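Local coordinates for protein arginyl-tRNA synthetase, putative (Plasmodium falciparum, PDB 5JLD) that probably attaches L-arginine to its cognate tRNA at the expense of ATP, as a class I aminoacyl-tRNA synthetase of the malaria parasite, at residues A[42-48]-A[92-97]; A[13-18]-A[77-82]; A[7-12]-A[522-528]; A[102-107]-A[502-507]. All blocks are in the same frame, centred on the assembly; numbering follows the deposited sequence.

Interaction 1: residues A[42-48]-A[92-97]; sequences FGHYQCN and FITVKL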
loop_
_atom_site.group_PDB
_atom_site.type_symbol
_atom_site.label_atom_id
_atom_site.label_comp_id
_atom_site.label_asym_id
_atom_site.label_seq_id
_atom_site.Cartn_x
_atom_site.Cartn_y
_atom_site.Cartn_z
ATOM N N PHE A 42 -4.453 16.210 25.445
ATOM C CA PHE A 42 -3.360 16.768 26.229
ATOM C C PHE A 42 -2.188 17.280 25.393
ATOM O O PHE A 42 -1.468 18.174 25.823
ATOM C CB PHE A 42 -2.900 15.723 27.237
ATOM C CG PHE A 42 -3.967 15.367 28.239
ATOM C CD1 PHE A 42 -4.211 16.188 29.334
ATOM C CD2 PHE A 42 -4.758 14.240 28.058
ATOM C CE1 PHE A 42 -5.208 15.878 30.249
ATOM C CE2 PHE A 42 -5.758 13.923 28.964
ATOM C CZ PHE A 42 -5.980 14.747 30.069
ATOM N N GLY A 43 -1.997 16.739 24.193
ATOM C CA GLY A 43 -0.962 17.272 23.330
ATOM C C GLY A 43 -1.094 16.837 21.886
ATOM O O GLY A 43 -2.096 16.233 21.503
ATOM N N HIS A 44 -0.072 17.151 21.092
ATOM C CA HIS A 44 -0.026 16.753 19.692
ATOM C C HIS A 44 1.004 15.640 19.494
ATOM O O HIS A 44 0.683 14.554 18.990
ATOM C CB HIS A 44 0.290 17.959 18.803
ATOM C CG HIS A 44 -0.751 19.035 18.853
ATOM N ND1 HIS A 44 -0.554 20.295 18.329
ATOM C CD2 HIS A 44 -2.014 19.033 19.359
ATOM C CE1 HIS A 44 -1.642 21.018 18.503
ATOM N NE2 HIS A 44 -2.544 20.274 19.121
ATOM N N TYR A 45 2.241 15.913 19.891
ATOM C CA TYR A 45 3.287 14.899 19.805
ATOM C C TYR A 45 3.869 14.668 21.192
ATOM O O TYR A 45 3.608 15.427 22.126
ATOM C CB TYR A 45 4.391 15.315 18.818
ATOM C CG TYR A 45 3.996 15.216 17.359
ATOM C CD1 TYR A 45 3.231 16.207 16.774
ATOM C CD2 TYR A 45 4.398 14.134 16.568
ATOM C CE1 TYR A 45 2.851 16.137 15.452
ATOM C CE2 TYR A 45 4.035 14.056 15.220
ATOM C CZ TYR A 45 3.256 15.071 14.677
ATOM O OH TYR A 45 2.869 15.047 13.367
ATOM N N GLN A 46 4.688 13.635 21.304
ATOM C CA GLN A 46 5.191 13.169 22.574
ATOM C C GLN A 46 6.510 12.418 22.412
ATOM O O GLN A 46 6.713 11.725 21.416
ATOM C CB GLN A 46 4.153 12.269 23.213
ATOM C CG GLN A 46 4.652 11.377 24.317
ATOM C CD GLN A 46 3.496 10.697 24.993
ATOM O OE1 GLN A 46 2.363 11.188 24.926
ATOM N NE2 GLN A 46 3.753 9.545 25.615
ATOM N N CYS A 47 7.404 12.564 23.384
ATOM C CA CYS A 47 8.683 11.874 23.371
ATOM C C CYS A 47 8.925 11.247 24.731
ATOM O O CYS A 47 8.770 11.901 25.765
ATOM C CB CYS A 47 9.819 12.827 23.006
ATOM S SG CYS A 47 11.466 12.117 23.280
ATOM N N ASN A 48 9.305 9.974 24.725
ATOM C CA ASN A 48 9.353 9.182 25.943
ATOM C C ASN A 48 10.760 8.866 26.436
ATOM O O ASN A 48 10.922 8.156 27.443
ATOM C CB ASN A 48 8.573 7.876 25.735
ATOM C CG ASN A 48 7.081 8.053 25.969
ATOM O OD1 ASN A 48 6.430 8.859 25.313
ATOM N ND2 ASN A 48 6.542 7.315 26.925
ATOM N N PHE A 92 7.507 11.257 30.363
ATOM C CA PHE A 92 7.420 11.596 28.945
ATOM C C PHE A 92 7.096 13.091 28.786
ATOM O O PHE A 92 6.702 13.774 29.746
ATOM C CB PHE A 92 6.405 10.726 28.206
ATOM C CG PHE A 92 5.036 10.705 28.819
ATOM C CD1 PHE A 92 4.154 11.755 28.619
ATOM C CD2 PHE A 92 4.620 9.610 29.566
ATOM C CE1 PHE A 92 2.878 11.716 29.164
ATOM C CE2 PHE A 92 3.349 9.556 30.110
ATOM C CZ PHE A 92 2.473 10.612 29.909
ATOM N N ILE A 93 7.297 13.587 27.574
ATOM C CA ILE A 93 7.168 15.002 27.255
ATOM C C ILE A 93 6.182 15.199 26.115
ATOM O O ILE A 93 6.281 14.542 25.094
ATOM C CB ILE A 93 8.540 15.606 26.851
ATOM C CG1 ILE A 93 9.536 15.551 28.017
ATOM C CG2 ILE A 93 8.389 17.011 26.320
ATOM C CD1 ILE A 93 10.993 15.736 27.580
ATOM N N THR A 94 5.227 16.094 26.282
ATOM C CA THR A 94 4.256 16.364 25.231
ATOM C C THR A 94 4.428 17.770 24.693
ATOM O O THR A 94 4.826 18.691 25.422
ATOM C CB THR A 94 2.797 16.194 25.723
ATOM O OG1 THR A 94 2.562 17.069 26.828
ATOM C CG2 THR A 94 2.516 14.738 26.145
ATOM N N VAL A 95 4.134 17.931 23.411
ATOM C CA VAL A 95 4.187 19.235 22.770
ATOM C C VAL A 95 2.932 19.466 21.946
ATOM O O VAL A 95 2.293 18.509 21.450
ATOM C CB VAL A 95 5.420 19.393 21.852
ATOM C CG1 VAL A 95 6.699 19.332 22.653
ATOM C CG2 VAL A 95 5.411 18.325 20.731
ATOM N N LYS A 96 2.594 20.747 21.826
ATOM C CA LYS A 96 1.532 21.226 20.954
ATOM C C LYS A 96 2.145 22.174 19.952
ATOM O O LYS A 96 2.931 23.051 20.319
ATOM C CB LYS A 96 0.432 21.959 21.728
ATOM C CG LYS A 96 -0.468 21.089 22.579
ATOM C CD LYS A 96 -1.589 21.931 23.199
ATOM C CE LYS A 96 -2.446 21.115 24.154
ATOM N NZ LYS A 96 -3.410 21.958 24.914
ATOM N N LEU A 97 1.785 22.005 18.683
ATOM C CA LEU A 97 2.223 22.933 17.663
ATOM C C LEU A 97 1.456 24.237 17.814
ATOM O O LEU A 97 0.263 24.228 18.097
ATOM C CB LEU A 97 2.013 22.333 16.274
ATOM C CG LEU A 97 2.730 21.000 16.114
ATOM C CD1 LEU A 97 2.309 20.341 14.830
ATOM C CD2 LEU A 97 4.229 21.262 16.126
HETATM O O HOH W 1 1.421 19.265 25.332
#
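Tyr45 pairs with Val95, and Cys47 with Ile93, as antiparallel hydrogen-bonded pairs. Gln46 and Thr94 form the non-hydrogen-bonded pair between them. His44 and Tyr45 both face Val95, which makes a classic beta bulge. Val95 O accepts from His44 N at 2.8 Å and from Tyr45 N at 3.0 Å, from opposite faces of its carbonyl plane. His44 ND1 accepts from Leu97 N at 2.9 Å, with the donor 35° out of the ring plane. A water joins Phe42 O to Thr94 OG1. With CG anti to the backbone N (chi1 162°) and an extended chain, Gln46 stacks its amide on the Phe92 ring, planes 10° apart, and NE2 lies 3.6 Å from CG of Phe92. Gln46 NE2 also donates to Asn48 OD1 at 2.8 Å, which holds the amide flat. Lys96 CB sits over a face of His44 in a CH-pi contact. Strands 35-37 and 82-86 flank the pair in a four-stranded antiparallel sheet, and helix 10-25 packs on its Tyr45 and Cys47 face.

Interaction 2: residues A[13-18]-A[77-82]; sequences KIKTIF and INETIF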
loop_
_atom_site.group_PDB
_atom_site.type_symbol
_atom_site.label_atom_id
_atom_site.label_comp_id
_atom_site.label_asym_id
_atom_site.label_seq_id
_atom_site.Cartn_x
_atom_site.Cartn_y
_atom_site.Cartn_z
ATOM N N LYS A 13 10.885 16.205 12.032
ATOM C CA LYS A 13 11.263 17.527 12.525
ATOM C C LYS A 13 11.379 17.541 14.064
ATOM O O LYS A 13 12.411 17.939 14.655
ATOM C CB LYS A 13 10.235 18.557 12.056
ATOM C CG LYS A 13 10.587 19.987 12.419
ATOM C CD LYS A 13 9.556 20.981 11.903
ATOM C CE LYS A 13 10.116 22.397 11.993
ATOM N NZ LYS A 13 9.242 23.419 11.357
ATOM N N ILE A 14 10.316 17.077 14.704
ATOM C CA ILE A 14 10.250 17.036 16.163
ATOM C C ILE A 14 11.254 16.028 16.743
ATOM O O ILE A 14 11.929 16.308 17.765
ATOM C CB ILE A 14 8.839 16.694 16.628
ATOM C CG1 ILE A 14 7.893 17.876 16.359
ATOM C CG2 ILE A 14 8.851 16.303 18.081
ATOM C CD1 ILE A 14 6.453 17.666 16.872
ATOM N N LYS A 15 11.366 14.876 16.075
ATOM C CA LYS A 15 12.354 13.867 16.465
ATOM C C LYS A 15 13.733 14.488 16.500
ATOM O O LYS A 15 14.480 14.294 17.459
ATOM C CB LYS A 15 12.350 12.657 15.514
ATOM C CG LYS A 15 13.262 11.534 15.985
ATOM C CD LYS A 15 13.472 10.455 14.919
ATOM C CE LYS A 15 14.726 9.623 15.227
ATOM N NZ LYS A 15 15.938 10.485 15.475
ATOM N N THR A 16 14.065 15.247 15.458
ATOM C CA THR A 16 15.357 15.934 15.416
ATOM C C THR A 16 15.512 16.952 16.566
ATOM O O THR A 16 16.544 16.979 17.251
ATOM C CB THR A 16 15.562 16.656 14.074
ATOM O OG1 THR A 16 15.609 15.685 13.024
ATOM C CG2 THR A 16 16.875 17.455 14.087
ATOM N N ILE A 17 14.495 17.781 16.786
ATOM C CA ILE A 17 14.568 18.731 17.912
ATOM C C ILE A 17 14.884 18.028 19.268
ATOM O O ILE A 17 15.810 18.428 20.028
ATOM C CB ILE A 17 13.261 19.548 17.994
ATOM C CG1 ILE A 17 13.185 20.502 16.792
ATOM C CG2 ILE A 17 13.117 20.294 19.366
ATOM C CD1 ILE A 17 11.838 21.134 16.597
ATOM N N PHE A 18 14.173 16.939 19.541
ATOM C CA PHE A 18 14.429 16.199 20.777
ATOM C C PHE A 18 15.806 15.530 20.804
ATOM O O PHE A 18 16.482 15.533 21.840
ATOM C CB PHE A 18 13.341 15.154 21.014
ATOM C CG PHE A 18 12.115 15.719 21.657
ATOM C CD1 PHE A 18 12.007 15.769 23.045
ATOM C CD2 PHE A 18 11.080 16.235 20.879
ATOM C CE1 PHE A 18 10.875 16.306 23.643
ATOM C CE2 PHE A 18 9.946 16.781 21.474
ATOM C CZ PHE A 18 9.842 16.811 22.859
ATOM N N ILE A 77 15.349 22.728 25.081
ATOM C CA ILE A 77 14.588 22.935 23.847
ATOM C C ILE A 77 14.108 24.387 23.736
ATOM O O ILE A 77 13.515 24.929 24.668
ATOM C CB ILE A 77 13.373 21.994 23.777
ATOM C CG1 ILE A 77 13.833 20.555 23.546
ATOM C CG2 ILE A 77 12.395 22.443 22.685
ATOM C CD1 ILE A 77 12.728 19.523 23.680
ATOM N N ASN A 78 14.372 25.017 22.600
ATOM C CA ASN A 78 13.924 26.390 22.358
ATOM C C ASN A 78 13.272 26.512 20.975
ATOM O O ASN A 78 13.961 26.697 19.972
ATOM C CB ASN A 78 15.104 27.359 22.487
ATOM C CG ASN A 78 14.674 28.818 22.509
ATOM O OD1 ASN A 78 13.579 29.151 22.972
ATOM N ND2 ASN A 78 15.542 29.698 22.011
ATOM N N GLU A 79 11.948 26.376 20.920
ATOM C CA GLU A 79 11.239 26.335 19.640
ATOM C C GLU A 79 9.955 27.150 19.672
ATOM O O GLU A 79 9.043 26.864 20.456
ATOM C CB GLU A 79 10.899 24.885 19.236
ATOM C CG GLU A 79 12.087 23.938 19.156
ATOM C CD GLU A 79 13.025 24.287 18.028
ATOM O OE1 GLU A 79 12.576 24.960 17.081
ATOM O OE2 GLU A 79 14.216 23.913 18.095
ATOM N N THR A 80 9.863 28.145 18.798
ATOM C CA THR A 80 8.661 28.964 18.754
ATOM C C THR A 80 7.494 28.203 18.133
ATOM O O THR A 80 6.348 28.604 18.294
ATOM C CB THR A 80 8.873 30.275 17.968
ATOM O OG1 THR A 80 9.228 29.978 16.614
ATOM C CG2 THR A 80 9.974 31.116 18.610
ATOM N N ILE A 81 7.772 27.105 17.430
ATOM C CA ILE A 81 6.684 26.343 16.806
ATOM C C ILE A 81 5.928 25.493 17.820
ATOM O O ILE A 81 4.851 24.968 17.534
ATOM C CB ILE A 81 7.197 25.444 15.677
ATOM C CG1 ILE A 81 8.072 24.323 16.234
ATOM C CG2 ILE A 81 7.968 26.280 14.654
ATOM C CD1 ILE A 81 8.375 23.259 15.217
ATOM N N PHE A 82 6.501 25.351 19.007
ATOM C CA PHE A 82 5.824 24.693 20.112
ATOM C C PHE A 82 5.011 25.716 20.894
ATOM O O PHE A 82 5.574 26.633 21.489
ATOM C CB PHE A 82 6.828 24.009 21.039
ATOM C CG PHE A 82 7.534 22.856 20.416
ATOM C CD1 PHE A 82 6.953 22.160 19.369
ATOM C CD2 PHE A 82 8.785 22.470 20.868
ATOM C CE1 PHE A 82 7.607 21.083 18.776
ATOM C CE2 PHE A 82 9.450 21.399 20.286
ATOM C CZ PHE A 82 8.854 20.703 19.233
#
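Ile17 is the side chain that helix 10-25 directs into segment 77-82. Its CB leads toward that segment and splits into two branches. CG2, anti to the backbone N, lies 4.0 Å from CG2 of Ile77 and 3.9 Å from CE2 of Phe82. CG1 takes the other branch and passes the carboxylate of Glu79. At the tip, CD1 rests 3.7 Å from CD of Glu79, so aliphatic carbon lies against the acid group. The same CD1 lies 4.0 Å from CZ of Phe82 and 4.3 Å from CD1 of Ile81. The neighbours of Ile17 extend the contact. CG1 of Ile14 meets the edge of the Phe82 ring at CE1. CD1 of Ile77 lies over one face of Phe18 in a CH-pi contact. Lys13 and Ile81 meet tip to tip, while Lys13 NZ forms a salt bridge with Glu8. Helix 10-25 thus packs on the loop that leads, through a type I turn from Glu79 to Phe82, into strand 82-86, beside the sheet of the N-terminal domain of arginyl-tRNA synthetases.

Interaction 3: residues A[7-12]-A[522-528]; sequences MECITK and FPDIFYY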
loop_
_atom_site.group_PDB
_atom_site.type_symbol
_atom_site.label_atom_id
_atom_site.label_comp_id
_atom_site.label_asym_id
_atom_site.label_seq_id
_atom_site.Cartn_x
_atom_site.Cartn_y
_atom_site.Cartn_z
ATOM N N MET A 7 5.451 19.575 1.589
ATOM C CA MET A 7 5.125 19.434 3.006
ATOM C C MET A 7 6.311 18.939 3.823
ATOM O O MET A 7 7.073 18.066 3.396
ATOM C CB MET A 7 3.952 18.464 3.208
ATOM C CG MET A 7 2.663 18.833 2.477
ATOM S SD MET A 7 1.286 17.742 2.923
ATOM C CE MET A 7 0.931 18.245 4.613
ATOM N N GLU A 8 6.446 19.512 5.009
ATOM C CA GLU A 8 7.445 19.098 5.977
ATOM C C GLU A 8 6.986 17.816 6.650
ATOM O O GLU A 8 5.779 17.631 6.900
ATOM C CB GLU A 8 7.644 20.215 7.014
ATOM C CG GLU A 8 9.018 20.297 7.620
ATOM C CD GLU A 8 9.206 21.534 8.502
ATOM O OE1 GLU A 8 8.216 22.259 8.794
ATOM O OE2 GLU A 8 10.363 21.782 8.895
ATOM N N CYS A 9 7.925 16.931 6.970
ATOM C CA CYS A 9 7.566 15.761 7.753
ATOM C C CYS A 9 7.712 16.093 9.242
ATOM O O CYS A 9 8.817 16.118 9.775
ATOM C CB CYS A 9 8.421 14.538 7.399
ATOM S SG CYS A 9 8.033 13.069 8.430
ATOM N N ILE A 10 6.588 16.327 9.908
ATOM C CA ILE A 10 6.616 16.860 11.273
ATOM C C ILE A 10 7.200 15.879 12.305
ATOM O O ILE A 10 7.984 16.285 13.167
ATOM C CB ILE A 10 5.204 17.302 11.709
ATOM C CG1 ILE A 10 4.753 18.501 10.863
ATOM C CG2 ILE A 10 5.178 17.639 13.196
ATOM C CD1 ILE A 10 3.348 18.980 11.178
ATOM N N THR A 11 6.834 14.601 12.228
ATOM C CA THR A 11 7.410 13.616 13.150
ATOM C C THR A 11 8.950 13.650 13.132
ATOM O O THR A 11 9.576 13.528 14.183
ATOM C CB THR A 11 6.918 12.175 12.835
ATOM O OG1 THR A 11 5.525 12.067 13.143
ATOM C CG2 THR A 11 7.671 11.157 13.659
ATOM N N LYS A 12 9.545 13.831 11.945
ATOM C CA LYS A 12 11.008 13.821 11.797
ATOM C C LYS A 12 11.604 15.118 12.289
ATOM O O LYS A 12 12.690 15.136 12.876
ATOM C CB LYS A 12 11.431 13.600 10.333
ATOM C CG LYS A 12 11.560 12.152 9.899
ATOM C CD LYS A 12 12.184 12.058 8.481
ATOM C CE LYS A 12 13.705 12.149 8.521
ATOM N NZ LYS A 12 14.301 10.835 8.880
ATOM N N PHE A 522 -0.083 14.330 7.367
ATOM C CA PHE A 522 -0.090 13.500 6.159
ATOM C C PHE A 522 1.300 12.884 5.844
ATOM O O PHE A 522 1.394 11.682 5.669
ATOM C CB PHE A 522 -0.631 14.329 4.975
ATOM C CG PHE A 522 -1.037 13.511 3.772
ATOM C CD1 PHE A 522 -1.816 12.380 3.913
ATOM C CD2 PHE A 522 -0.654 13.897 2.490
ATOM C CE1 PHE A 522 -2.207 11.632 2.803
ATOM C CE2 PHE A 522 -1.044 13.165 1.374
ATOM C CZ PHE A 522 -1.822 12.022 1.529
ATOM N N PRO A 523 2.383 13.687 5.857
ATOM C CA PRO A 523 3.692 13.077 5.566
ATOM C C PRO A 523 4.123 11.965 6.531
ATOM O O PRO A 523 4.877 11.071 6.107
ATOM C CB PRO A 523 4.655 14.267 5.660
ATOM C CG PRO A 523 3.796 15.454 5.315
ATOM C CD PRO A 523 2.492 15.154 5.996
ATOM N N ASP A 524 3.658 12.014 7.785
ATOM C CA ASP A 524 3.991 10.984 8.766
ATOM C C ASP A 524 3.511 9.609 8.277
ATOM O O ASP A 524 4.169 8.581 8.497
ATOM C CB ASP A 524 3.360 11.282 10.141
ATOM C CG ASP A 524 3.797 12.635 10.737
ATOM O OD1 ASP A 524 4.691 13.328 10.210
ATOM O OD2 ASP A 524 3.236 13.004 11.767
ATOM N N ILE A 525 2.350 9.606 7.625
ATOM C CA ILE A 525 1.757 8.370 7.113
ATOM C C ILE A 525 2.712 7.696 6.113
ATOM O O ILE A 525 2.939 6.483 6.164
ATOM C CB ILE A 525 0.399 8.627 6.432
ATOM C CG1 ILE A 525 -0.579 9.315 7.399
ATOM C CG2 ILE A 525 -0.186 7.322 5.895
ATOM C CD1 ILE A 525 -0.907 8.454 8.614
ATOM N N PHE A 526 3.290 8.500 5.230
ATOM C CA PHE A 526 4.187 7.976 4.208
ATOM C C PHE A 526 5.504 7.559 4.834
ATOM O O PHE A 526 6.050 6.489 4.513
ATOM C CB PHE A 526 4.388 9.008 3.109
ATOM C CG PHE A 526 3.135 9.282 2.346
ATOM C CD1 PHE A 526 2.783 8.495 1.259
ATOM C CD2 PHE A 526 2.272 10.290 2.749
ATOM C CE1 PHE A 526 1.604 8.726 0.567
ATOM C CE2 PHE A 526 1.086 10.528 2.062
ATOM C CZ PHE A 526 0.750 9.748 0.973
ATOM N N TYR A 527 5.983 8.388 5.763
ATOM C CA TYR A 527 7.168 8.045 6.538
ATOM C C TYR A 527 7.055 6.641 7.146
ATOM O O TYR A 527 7.992 5.829 7.056
ATOM C CB TYR A 527 7.397 9.093 7.634
ATOM C CG TYR A 527 8.423 8.720 8.669
ATOM C CD1 TYR A 527 9.783 8.730 8.368
ATOM C CD2 TYR A 527 8.034 8.366 9.961
ATOM C CE1 TYR A 527 10.740 8.395 9.331
ATOM C CE2 TYR A 527 8.982 8.049 10.937
ATOM C CZ TYR A 527 10.328 8.062 10.614
ATOM O OH TYR A 527 11.258 7.727 11.565
ATOM N N TYR A 528 5.909 6.323 7.740
ATOM C CA TYR A 528 5.807 4.991 8.330
ATOM C C TYR A 528 5.485 3.873 7.303
ATOM O O TYR A 528 5.950 2.738 7.447
ATOM C CB TYR A 528 4.793 5.007 9.459
ATOM C CG TYR A 528 5.369 5.592 10.738
ATOM C CD1 TYR A 528 6.408 4.952 11.408
ATOM C CD2 TYR A 528 4.888 6.791 11.266
ATOM C CE1 TYR A 528 6.945 5.476 12.580
ATOM C CE2 TYR A 528 5.415 7.324 12.445
ATOM C CZ TYR A 528 6.444 6.659 13.094
ATOM O OH TYR A 528 6.984 7.177 14.255
HETATM O O HOH W 2 4.146 15.369 9.055
#
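The ring of Tyr527 is met obliquely by segment 7-12. Its CG is anti to the backbone N (chi1 169°), which turns the ring toward Cys9 and Lys12. Cys9 SG stands 5.0 Å from the Tyr527 centroid, 35° off the ring normal, in a sulfur-aromatic contact. CG of Lys12 comes to 3.9 Å from CE1 of Tyr527, the two side chains lying roughly perpendicular. Within helix 522-532, the edge of Tyr527 lies over a face of Tyr528, and Phe526 CE2 lies over a face of Phe522. The SD atom of Met7 approaches the Phe522 ring at its edge. The Pro523 ring packs against Met7 CB and CE and against CA and CB of Cys9; its CG lies 3.3 Å from Glu8 O. The Asp524 carboxylate is the polar flat group. OD1 accepts from Thr11 N at 3.2 Å, from above the carboxylate plane. This amide is in the first turn of helix 10-25, just after the N-cap residue Cys9. OD2 takes a weak bond from Thr11 OG1 at 2.8 Å. Tyr45 OH and Tyr37 OH also hydrogen-bond to OD2. These partners and the helix start would probably favour a charged Asp524. The bonds from Thr11 and Tyr45 tie the N-terminal domain to the anticodon-binding domain.

Interaction 4: residues A[102-107]-A[502-507]; sequences IETSLK and KDELSL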
loop_
_atom_site.group_PDB
_atom_site.type_symbol
_atom_site.label_atom_id
_atom_site.label_comp_id
_atom_site.label_asym_id
_atom_site.label_seq_id
_atom_site.Cartn_x
_atom_site.Cartn_y
_atom_site.Cartn_z
ATOM N N ILE A 102 1.058 26.038 12.331
ATOM C CA ILE A 102 0.067 25.287 11.567
ATOM C C ILE A 102 -0.476 26.127 10.400
ATOM O O ILE A 102 -0.597 25.632 9.272
ATOM C CB ILE A 102 -1.084 24.814 12.470
ATOM C CG1 ILE A 102 -0.542 23.876 13.555
ATOM C CG2 ILE A 102 -2.135 24.098 11.658
ATOM C CD1 ILE A 102 -1.606 23.387 14.534
ATOM N N GLU A 103 -0.762 27.400 10.663
ATOM C CA GLU A 103 -1.279 28.301 9.627
ATOM C C GLU A 103 -0.290 28.508 8.485
ATOM O O GLU A 103 -0.645 28.384 7.305
ATOM C CB GLU A 103 -1.655 29.662 10.234
ATOM C CG GLU A 103 -2.946 29.640 11.013
ATOM C CD GLU A 103 -3.167 30.884 11.867
ATOM O OE1 GLU A 103 -2.283 31.770 11.914
ATOM O OE2 GLU A 103 -4.241 30.974 12.484
ATOM N N THR A 104 0.950 28.820 8.842
ATOM C CA THR A 104 2.018 29.019 7.864
ATOM C C THR A 104 2.262 27.741 7.042
ATOM O O THR A 104 2.470 27.783 5.791
ATOM C CB THR A 104 3.337 29.448 8.569
ATOM O OG1 THR A 104 3.114 30.639 9.343
ATOM C CG2 THR A 104 4.444 29.718 7.551
ATOM N N SER A 105 2.219 26.599 7.734
ATOM C CA SER A 105 2.482 25.325 7.054
ATOM C C SER A 105 1.355 25.081 6.048
ATOM O O SER A 105 1.602 24.744 4.900
ATOM C CB SER A 105 2.599 24.173 8.056
ATOM O OG SER A 105 3.682 24.361 8.965
ATOM N N LEU A 106 0.118 25.316 6.477
ATOM C CA LEU A 106 -1.036 25.177 5.592
ATOM C C LEU A 106 -0.934 26.091 4.375
ATOM O O LEU A 106 -1.278 25.690 3.265
ATOM C CB LEU A 106 -2.332 25.468 6.359
ATOM C CG LEU A 106 -2.785 24.349 7.302
ATOM C CD1 LEU A 106 -3.922 24.825 8.178
ATOM C CD2 LEU A 106 -3.189 23.098 6.517
ATOM N N LYS A 107 -0.467 27.316 4.589
ATOM C CA LYS A 107 -0.315 28.268 3.493
ATOM C C LYS A 107 0.728 27.799 2.471
ATOM O O LYS A 107 0.612 28.107 1.286
ATOM C CB LYS A 107 0.070 29.651 4.019
ATOM C CG LYS A 107 -0.970 30.319 4.911
ATOM C CD LYS A 107 -0.481 31.708 5.334
ATOM C CE LYS A 107 -1.476 32.394 6.263
ATOM N NZ LYS A 107 -0.896 33.632 6.875
ATOM N N LYS A 502 -4.574 33.039 0.508
ATOM C CA LYS A 502 -4.162 32.161 1.608
ATOM C C LYS A 502 -4.148 32.857 2.971
ATOM O O LYS A 502 -4.333 32.212 4.006
ATOM C CB LYS A 502 -2.766 31.582 1.348
ATOM C CG LYS A 502 -2.241 31.784 -0.061
ATOM C CD LYS A 502 -0.833 31.222 -0.226
ATOM C CE LYS A 502 -0.276 31.562 -1.609
ATOM N NZ LYS A 502 0.955 30.791 -1.957
ATOM N N ASP A 503 -3.928 34.169 2.982
ATOM C CA ASP A 503 -3.753 34.871 4.241
ATOM C C ASP A 503 -5.081 35.120 4.971
ATOM O O ASP A 503 -5.114 35.801 6.005
ATOM C CB ASP A 503 -3.016 36.193 4.016
ATOM C CG ASP A 503 -1.515 36.003 3.818
ATOM O OD1 ASP A 503 -0.940 35.068 4.423
ATOM O OD2 ASP A 503 -0.909 36.804 3.073
ATOM N N GLU A 504 -6.173 34.571 4.441
ATOM C CA GLU A 504 -7.440 34.619 5.160
ATOM C C GLU A 504 -7.378 33.636 6.310
ATOM O O GLU A 504 -8.087 33.768 7.310
ATOM C CB GLU A 504 -8.620 34.288 4.248
ATOM C CG GLU A 504 -9.011 35.412 3.307
ATOM C CD GLU A 504 -9.717 36.550 4.011
ATOM O OE1 GLU A 504 -10.090 36.386 5.190
ATOM O OE2 GLU A 504 -9.896 37.613 3.382
ATOM N N LEU A 505 -6.491 32.661 6.165
ATOM C CA LEU A 505 -6.454 31.503 7.038
ATOM C C LEU A 505 -6.196 31.874 8.486
ATOM O O LEU A 505 -5.142 32.407 8.820
ATOM C CB LEU A 505 -5.388 30.522 6.545
ATOM C CG LEU A 505 -5.569 29.057 6.926
ATOM C CD1 LEU A 505 -6.908 28.529 6.428
ATOM C CD2 LEU A 505 -4.431 28.253 6.340
ATOM N N SER A 506 -7.175 31.589 9.339
ATOM C CA SER A 506 -7.053 31.837 10.767
ATOM C C SER A 506 -7.735 30.742 11.575
ATOM O O SER A 506 -8.967 30.594 11.569
ATOM C CB SER A 506 -7.633 33.207 11.145
ATOM O OG SER A 506 -7.155 34.207 10.269
ATOM N N LEU A 507 -6.912 29.994 12.294
ATOM C CA LEU A 507 -7.375 28.865 13.075
ATOM C C LEU A 507 -7.713 29.343 14.488
ATOM O O LEU A 507 -6.878 29.322 15.393
ATOM C CB LEU A 507 -6.309 27.773 13.071
ATOM C CG LEU A 507 -5.759 27.531 11.654
ATOM C CD1 LEU A 507 -4.664 26.492 11.637
ATOM C CD2 LEU A 507 -6.871 27.141 10.678
#
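Glu103 and Leu507 lie alongside each other, running in opposite senses. The extended Glu103 chain carries its carboxylate to the backbone of segment 502-507. There OE2 accepts from Leu507 N at 2.9 Å in a nearly straight bond of 167°. The amide reaches OE2 on its anti side. Before the acid group, CG of Glu103 lies 3.6 Å from CG of Leu507. CD1 of Leu507 also presses on Ile102 CG2 at 3.5 Å, tighter than usual. Leu505 has CG anti to the backbone N (chi1 -155°), which brings CD2 just as close to Leu106 CB, at 3.5 Å. At the far end Lys107, stretched out, lays CE 3.6 Å from Lys502 O. Its NZ then forms a salt bridge with Asp503 OD1 at 2.8 Å. The contact thus sets helix 99-108, which follows the last strand of the N-terminal sheet, against a loop of the DALR anticodon-binding domain. The loop contains a short 3-10 segment, 502-504. Farther out, Lys99 forms a salt bridge with Glu103 OE2, and Lys502 NZ bonds to Phe110 O. Ser566 and Asn563 hold the backbone of Ser506. Leu570 and Ile513 pack on Leu507, while Ile519 packs on Leu106.

Interactions 1 and 2 belong to the N-terminal domain itself. Interactions 3 and 4 join its region to the anticodon-binding domain. Interaction 3 is the most buried of the four; the others are partly buried. Helix 10-25 serves both interaction 2, by apolar packing, and interaction 3, by its start. Lys13 of one and Glu8 of the other form a salt bridge. Interaction 1 depends on backbone bonds, whereas interaction 2 relies on aliphatic and aromatic carbon. Ile14 and Phe18 bring these two together at Tyr45 and Cys47. Tyr45 also reaches Asp524 of interaction 3. Leu97 touches Ile102, linking interaction 1 to interaction 4, where a salt bridge and a carboxylate-to-amide bond accompany leucine packing.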